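Local atomic coordinates of terminal oxygenase component of carbazole 1,9a-dioxygenase (Sphingomonas, PDB entry 3GKQ), a protein that probably catalyses the angular dioxygenation of carbazole at carbons 1 and 9a, passing electrons from a Rieske [2Fe-2S] cluster to a mononuclear non-heme iron. Residues Pro275-Asp278 with Pro279-Gln283; Asn59-Gly63 with Val64-Ile68; Ala242-Gly246 with Gln247-Gln251. All coordinates share one frame; numbering follows the deposited sequence.

Interaction 1: Pro275-Asp278 with Pro279-Gln283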
loop_
_atom_site.group_PDB
_atom_site.type_symbol
_atom_site.label_atom_id
_atom_site.label_comp_id
_atom_site.label_asym_id
_atom_site.label_seq_id
_atom_site.Cartn_x
_atom_site.Cartn_y
_atom_site.Cartn_z
ATOM N N PRO A 275 -42.745 -4.746 -1.455
ATOM C CA PRO A 275 -42.333 -4.611 -2.857
ATOM C C PRO A 275 -41.358 -3.444 -2.989
ATOM O O PRO A 275 -41.343 -2.551 -2.145
ATOM C CB PRO A 275 -43.651 -4.337 -3.568
ATOM C CG PRO A 275 -44.342 -3.440 -2.582
ATOM C CD PRO A 275 -44.070 -4.125 -1.245
ATOM N N PHE A 276 -40.552 -3.444 -4.044
ATOM C CA PHE A 276 -39.582 -2.372 -4.245
ATOM C C PHE A 276 -38.828 -2.622 -5.543
ATOM O O PHE A 276 -38.557 -3.772 -5.894
ATOM C CB PHE A 276 -38.608 -2.333 -3.056
ATOM C CG PHE A 276 -37.777 -1.086 -2.993
ATOM C CD1 PHE A 276 -36.596 -0.980 -3.723
ATOM C CD2 PHE A 276 -38.214 0.014 -2.259
ATOM C CE1 PHE A 276 -35.865 0.203 -3.722
ATOM C CE2 PHE A 276 -37.486 1.207 -2.251
ATOM C CZ PHE A 276 -36.315 1.302 -2.986
ATOM N N PRO A 277 -38.475 -1.555 -6.280
ATOM C CA PRO A 277 -38.712 -0.128 -6.023
ATOM C C PRO A 277 -40.097 0.340 -6.481
ATOM O O PRO A 277 -40.346 1.538 -6.626
ATOM C CB PRO A 277 -37.602 0.538 -6.818
ATOM C CG PRO A 277 -37.556 -0.323 -8.047
ATOM C CD PRO A 277 -37.632 -1.731 -7.478
ATOM N N ASP A 278 -40.988 -0.615 -6.713
ATOM C CA ASP A 278 -42.342 -0.316 -7.157
ATOM C C ASP A 278 -43.254 -1.420 -6.653
ATOM O O ASP A 278 -42.810 -2.550 -6.441
ATOM C CB ASP A 278 -42.391 -0.238 -8.690
ATOM C CG ASP A 278 -43.761 0.174 -9.214
ATOM O OD1 ASP A 278 -44.652 -0.698 -9.330
ATOM O OD2 ASP A 278 -43.946 1.376 -9.494
ATOM N N PRO A 279 -44.539 -1.107 -6.432
ATOM C CA PRO A 279 -45.488 -2.110 -5.946
ATOM C C PRO A 279 -45.553 -3.361 -6.826
ATOM O O PRO A 279 -46.012 -4.413 -6.384
ATOM C CB PRO A 279 -46.810 -1.344 -5.924
ATOM C CG PRO A 279 -46.372 0.041 -5.566
ATOM C CD PRO A 279 -45.156 0.233 -6.450
ATOM N N THR A 280 -45.091 -3.247 -8.067
ATOM C CA THR A 280 -45.118 -4.383 -8.989
ATOM C C THR A 280 -43.781 -5.115 -9.060
ATOM O O THR A 280 -43.607 -6.011 -9.887
ATOM C CB THR A 280 -45.470 -3.935 -10.418
ATOM O OG1 THR A 280 -44.432 -3.077 -10.913
ATOM C CG2 THR A 280 -46.805 -3.181 -10.433
ATOM N N LEU A 281 -42.842 -4.740 -8.197
ATOM C CA LEU A 281 -41.522 -5.362 -8.206
ATOM C C LEU A 281 -41.044 -5.803 -6.830
ATOM O O LEU A 281 -41.544 -5.344 -5.805
ATOM C CB LEU A 281 -40.498 -4.389 -8.793
ATOM C CG LEU A 281 -40.765 -3.881 -10.211
ATOM C CD1 LEU A 281 -39.765 -2.791 -10.565
ATOM C CD2 LEU A 281 -40.677 -5.042 -11.188
ATOM N N THR A 282 -40.072 -6.710 -6.825
ATOM C CA THR A 282 -39.477 -7.209 -5.592
ATOM C C THR A 282 -37.968 -7.160 -5.784
ATOM O O THR A 282 -37.450 -7.627 -6.800
ATOM C CB THR A 282 -39.898 -8.663 -5.292
ATOM O OG1 THR A 282 -41.308 -8.715 -5.046
ATOM C CG2 THR A 282 -39.166 -9.185 -4.059
ATOM N N GLN A 283 -37.262 -6.587 -4.819
ATOM C CA GLN A 283 -35.817 -6.492 -4.928
ATOM C C GLN A 283 -35.090 -7.492 -4.033
ATOM O O GLN A 283 -35.445 -7.678 -2.867
ATOM C CB GLN A 283 -35.356 -5.073 -4.601
ATOM C CG GLN A 283 -33.877 -4.848 -4.874
ATOM C CD GLN A 283 -33.509 -3.384 -4.873
ATOM O OE1 GLN A 283 -34.247 -2.552 -5.395
ATOM N NE2 GLN A 283 -32.353 -3.057 -4.299
#
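With CG of D278 anti to its own N (chi1 -176°) and OG1 of T280 turned between its N and carbonyl carbon (chi1 64°), carboxylate and hydroxyl meet at a type I beta turn, D278 to L281, which leads from strand 270-274 into strand 282-289 of the catalytic domain's antiparallel sheet. L281 N closes this turn on D278 O at 2.8 Å. An Asx turn is superimposed on it: T280 N reaches D278 OD1 at 2.9 Å, on the anti side and only slightly out of the carboxylate plane. T280 OG1 donates to the same OD1 from above that plane, while OD2 is held by K257 and N199. Replacing D278 with an alanine would probably leave T280 N and OG1 without their shared acceptor and K257 without its counter-charge, freeing the turn to shift. Further along, F276 N bonds to L281 O at 2.8 Å, and P277 CD rests on L281 CD1 at 3.9 Å. The side chain of F276 comes within about 7 Å of the bound iron(II), one ring face lined by P277 CB. Q283, whose NE2 is anchored by N331, brings OE1 to the ring's edge, in plane and 3.3 Å from F276 CD1.

Interaction 2: Asn59-Gly63 with Val64-Ile68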
loop_
_atom_site.group_PDB
_atom_site.type_symbol
_atom_site.label_atom_id
_atom_site.label_comp_id
_atom_site.label_asym_id
_atom_site.label_seq_id
_atom_site.Cartn_x
_atom_site.Cartn_y
_atom_site.Cartn_z
ATOM N N ASN A 59 -16.428 -21.680 -16.989
ATOM C CA ASN A 59 -16.500 -21.890 -18.427
ATOM C C ASN A 59 -17.787 -22.624 -18.750
ATOM O O ASN A 59 -18.305 -23.386 -17.929
ATOM C CB ASN A 59 -15.300 -22.686 -18.947
ATOM C CG ASN A 59 -15.235 -22.706 -20.471
ATOM O OD1 ASN A 59 -15.665 -21.757 -21.136
ATOM N ND2 ASN A 59 -14.681 -23.777 -21.030
ATOM N N ARG A 60 -18.311 -22.368 -19.940
ATOM C CA ARG A 60 -19.534 -23.009 -20.389
ATOM C C ARG A 60 -19.182 -23.940 -21.544
ATOM O O ARG A 60 -18.686 -23.501 -22.583
ATOM C CB ARG A 60 -20.538 -21.943 -20.826
ATOM C CG ARG A 60 -21.808 -22.478 -21.450
ATOM C CD ARG A 60 -22.869 -21.395 -21.476
ATOM N NE ARG A 60 -23.935 -21.725 -20.543
ATOM C CZ ARG A 60 -24.405 -20.913 -19.606
ATOM N NH1 ARG A 60 -23.913 -19.691 -19.450
ATOM N NH2 ARG A 60 -25.377 -21.335 -18.821
ATOM N N VAL A 61 -19.413 -25.232 -21.334
ATOM C CA VAL A 61 -19.117 -26.247 -22.339
ATOM C C VAL A 61 -20.406 -26.981 -22.682
ATOM O O VAL A 61 -21.019 -27.617 -21.819
ATOM C CB VAL A 61 -18.080 -27.257 -21.812
ATOM C CG1 VAL A 61 -17.724 -28.257 -22.905
ATOM C CG2 VAL A 61 -16.837 -26.519 -21.337
ATOM N N ASP A 62 -20.804 -26.897 -23.947
ATOM C CA ASP A 62 -22.038 -27.519 -24.404
ATOM C C ASP A 62 -23.190 -27.015 -23.545
ATOM O O ASP A 62 -24.005 -27.794 -23.051
ATOM C CB ASP A 62 -21.951 -29.048 -24.327
ATOM C CG ASP A 62 -20.922 -29.621 -25.289
ATOM O OD1 ASP A 62 -20.790 -29.077 -26.408
ATOM O OD2 ASP A 62 -20.255 -30.618 -24.933
ATOM N N GLY A 63 -23.230 -25.699 -23.355
ATOM C CA GLY A 63 -24.287 -25.084 -22.574
ATOM C C GLY A 63 -24.233 -25.270 -21.067
ATOM O O GLY A 63 -25.012 -24.646 -20.350
ATOM N N VAL A 64 -23.324 -26.110 -20.577
ATOM C CA VAL A 64 -23.223 -26.358 -19.140
ATOM C C VAL A 64 -22.058 -25.619 -18.478
ATOM O O VAL A 64 -20.916 -25.706 -18.933
ATOM C CB VAL A 64 -23.078 -27.868 -18.852
ATOM C CG1 VAL A 64 -23.017 -28.112 -17.350
ATOM C CG2 VAL A 64 -24.250 -28.625 -19.461
ATOM N N VAL A 65 -22.355 -24.899 -17.396
ATOM C CA VAL A 65 -21.335 -24.140 -16.675
ATOM C C VAL A 65 -20.533 -25.017 -15.725
ATOM O O VAL A 65 -21.096 -25.776 -14.939
ATOM C CB VAL A 65 -21.956 -22.980 -15.845
ATOM C CG1 VAL A 65 -20.850 -22.192 -15.133
ATOM C CG2 VAL A 65 -22.755 -22.057 -16.747
ATOM N N HIS A 66 -19.212 -24.913 -15.814
ATOM C CA HIS A 66 -18.324 -25.671 -14.942
ATOM C C HIS A 66 -17.441 -24.682 -14.189
ATOM O O HIS A 66 -17.190 -23.574 -14.668
ATOM C CB HIS A 66 -17.460 -26.635 -15.757
ATOM C CG HIS A 66 -18.245 -27.723 -16.423
ATOM N ND1 HIS A 66 -18.920 -28.693 -15.712
ATOM C CD2 HIS A 66 -18.482 -27.979 -17.731
ATOM C CE1 HIS A 66 -19.540 -29.500 -16.555
ATOM N NE2 HIS A 66 -19.291 -29.090 -17.786
ATOM N N ALA A 67 -16.979 -25.087 -13.010
ATOM C CA ALA A 67 -16.137 -24.233 -12.182
ATOM C C ALA A 67 -15.003 -25.036 -11.546
ATOM O O ALA A 67 -15.239 -26.059 -10.909
ATOM C CB ALA A 67 -16.986 -23.575 -11.098
ATOM N N ILE A 68 -13.775 -24.559 -11.728
ATOM C CA ILE A 68 -12.595 -25.216 -11.186
ATOM C C ILE A 68 -11.707 -24.191 -10.478
ATOM O O ILE A 68 -11.804 -22.988 -10.734
ATOM C CB ILE A 68 -11.743 -25.866 -12.309
ATOM C CG1 ILE A 68 -11.315 -24.787 -13.313
ATOM C CG2 ILE A 68 -12.535 -26.981 -13.004
ATOM C CD1 ILE A 68 -10.381 -25.273 -14.419
HETATM O O HOH W 1 -20.091 -29.655 -20.462
#
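R60 and V65 form the non-hydrogen-bonded pair of a tight hairpin, and the arginine shows how one long side chain can serve both strand and turn. V61 to V64 make a type I' turn, with positive phi at both D62 and G63. From CB, the chain of R60 leaves with CG anti to the backbone N (chi1 174°), a setting that carries CG past V64 N at 4.0 Å. A bend at chi3 then brings NE back over the turn, where it donates to G63 O at 3.1 Å; the acceptor lies nearly in the guanidinium plane, but NE stands well above the carbonyl plane. Beyond it, V65 CG2 sits over one face of the guanidinium, 3.4 Å from NH2. The tip is fixed from outside the hairpin: NH2 makes a salt bridge to E131, and NH1 bonds to V41 O.

On the reverse face, V61 CB meets the edge of the H66 ring at CD2. A water in the plane of that ring lies 2.8 Å from H66 NE2 and donates to V61 O. Backbone bonds pair N59 with H66 and V61 with V64. Strand 54-61 is the middle of a three-stranded antiparallel sheet in the Rieske domain, between 47-51 and 64-69; on the face that carries R60, V65 packs on V129 and E131 of strand 129-132 and on V136 of strand 135-140.

Interaction 3: Ala242-Gly246 with Gln247-Gln251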
loop_
_atom_site.group_PDB
_atom_site.type_symbol
_atom_site.label_atom_id
_atom_site.label_comp_id
_atom_site.label_asym_id
_atom_site.label_seq_id
_atom_site.Cartn_x
_atom_site.Cartn_y
_atom_site.Cartn_z
ATOM N N ALA A 242 -39.734 15.771 11.390
ATOM C CA ALA A 242 -39.054 15.747 12.677
ATOM C C ALA A 242 -38.520 17.115 13.067
ATOM O O ALA A 242 -38.187 17.932 12.213
ATOM C CB ALA A 242 -37.911 14.726 12.646
ATOM N N THR A 243 -38.427 17.340 14.372
ATOM C CA THR A 243 -37.945 18.599 14.908
ATOM C C THR A 243 -36.594 18.462 15.602
ATOM O O THR A 243 -36.143 17.357 15.920
ATOM C CB THR A 243 -38.920 19.150 15.951
ATOM O OG1 THR A 243 -39.069 18.186 17.001
ATOM C CG2 THR A 243 -40.287 19.435 15.323
ATOM N N ILE A 244 -35.963 19.606 15.837
ATOM C CA ILE A 244 -34.693 19.660 16.540
ATOM C C ILE A 244 -34.879 20.663 17.667
ATOM O O ILE A 244 -35.138 21.847 17.428
ATOM C CB ILE A 244 -33.538 20.122 15.625
ATOM C CG1 ILE A 244 -33.215 19.025 14.606
ATOM C CG2 ILE A 244 -32.314 20.456 16.466
ATOM C CD1 ILE A 244 -32.149 19.418 13.610
ATOM N N GLU A 245 -34.758 20.177 18.896
ATOM C CA GLU A 245 -34.927 21.011 20.073
ATOM C C GLU A 245 -36.244 21.793 19.993
ATOM O O GLU A 245 -36.286 23.008 20.187
ATOM C CB GLU A 245 -33.715 21.938 20.232
ATOM C CG GLU A 245 -32.410 21.146 20.385
ATOM C CD GLU A 245 -31.234 21.981 20.849
ATOM O OE1 GLU A 245 -30.779 22.854 20.086
ATOM O OE2 GLU A 245 -30.761 21.757 21.984
ATOM N N GLY A 246 -37.315 21.063 19.687
ATOM C CA GLY A 246 -38.644 21.645 19.599
ATOM C C GLY A 246 -38.996 22.447 18.360
ATOM O O GLY A 246 -40.159 22.781 18.166
ATOM N N GLN A 247 -38.015 22.747 17.515
ATOM C CA GLN A 247 -38.257 23.541 16.313
ATOM C C GLN A 247 -38.299 22.750 15.004
ATOM O O GLN A 247 -37.673 21.698 14.879
ATOM C CB GLN A 247 -37.189 24.630 16.198
ATOM C CG GLN A 247 -37.103 25.534 17.413
ATOM C CD GLN A 247 -38.424 26.216 17.710
ATOM O OE1 GLN A 247 -39.016 26.844 16.832
ATOM N NE2 GLN A 247 -38.894 26.094 18.948
ATOM N N PRO A 248 -39.037 23.265 14.003
ATOM C CA PRO A 248 -39.162 22.616 12.691
ATOM C C PRO A 248 -37.778 22.399 12.092
ATOM O O PRO A 248 -36.972 23.330 12.038
ATOM C CB PRO A 248 -39.969 23.629 11.879
ATOM C CG PRO A 248 -40.795 24.324 12.918
ATOM C CD PRO A 248 -39.799 24.526 14.035
ATOM N N ALA A 249 -37.498 21.186 11.635
ATOM C CA ALA A 249 -36.188 20.918 11.065
ATOM C C ALA A 249 -36.214 20.250 9.702
ATOM O O ALA A 249 -35.628 20.760 8.747
ATOM C CB ALA A 249 -35.361 20.081 12.039
ATOM N N ILE A 250 -36.905 19.120 9.599
ATOM C CA ILE A 250 -36.935 18.404 8.335
ATOM C C ILE A 250 -38.220 17.597 8.124
ATOM O O ILE A 250 -38.925 17.268 9.077
ATOM C CB ILE A 250 -35.700 17.467 8.247
ATOM C CG1 ILE A 250 -35.567 16.881 6.840
ATOM C CG2 ILE A 250 -35.821 16.368 9.281
ATOM C CD1 ILE A 250 -34.242 16.155 6.614
ATOM N N GLN A 251 -38.509 17.284 6.866
ATOM C CA GLN A 251 -39.700 16.525 6.507
ATOM C C GLN A 251 -39.338 15.356 5.602
ATOM O O GLN A 251 -38.365 15.419 4.853
ATOM C CB GLN A 251 -40.693 17.415 5.750
ATOM C CG GLN A 251 -41.119 18.680 6.476
ATOM C CD GLN A 251 -41.930 19.599 5.580
ATOM O OE1 GLN A 251 -41.452 20.045 4.537
ATOM N NE2 GLN A 251 -43.166 19.883 5.980
#
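A beta hairpin of the catalytic domain, strands 236-244 and 247-251, turns through a type I' turn from I244 to Q247, and its closer apolar contact is made where I244 meets A249. CG1 of I244 lies anti to the carbonyl carbon (chi1 -70°), a setting that brings it alongside the methyl of A249, with I244 CG1 3.5 Å from A249 CB. The terminal CD1 stays almost as close to that methyl, so the isoleucine branch runs past A249 rather than touching it at one point. The turn itself is closed by backbone alone: I244 N donates to Q247 O at 2.9 Å, in the carbonyl plane, while Q247 N returns a bond to I244 O from well above its plane. E245 and G246 fill the two corner positions, both with positive phi.

Beyond the turn the ladder is interrupted by a classic beta bulge, in which A249 and I250 together face A242. Psi of A249, -54°, departs from strand values and gives the extra residue its place. A242 O is therefore approached by two amides: I250 N at 3.1 Å in a straight bond, and A249 N at 3.4 Å in a weak one. A242 N completes the pair by donating to I250 O, and A242 CB touches I250 CG2 at 4.3 Å. Next to A242 on the same strand, T243 CB comes to 3.0 Å from Q247 O, and T243 CG2 lies near the same carbonyl.

The hairpin reaches to the second subunit of the trimer. There E245 OE1 forms a salt bridge to R101 of that subunit and E245 N bonds to its D109, while Y86 of the same neighbouring chain packs against I244, A249 and I250.

Overall arrangement
All three contacts reverse the chain between antiparallel strands, but not by the same turn. Interactions 2 and 3 both use type I' turns with glycine at the second corner, whereas interaction 1 relies on a type I turn in a proline-rich loop, braced by a carboxylate. Interaction 1 is the most buried and lies nearest the mononuclear iron, among helices and sheet of the catalytic domain. Interaction 3 belongs to the same domain but lies at the periphery, its centre about 37 Å from that of the chain, and carries its charge to another subunit. Interaction 2 belongs to the Rieske domain, on the opposite side of the centre from interaction 3, their centres about 58 Å apart; its charged arginine is satisfied within the chain.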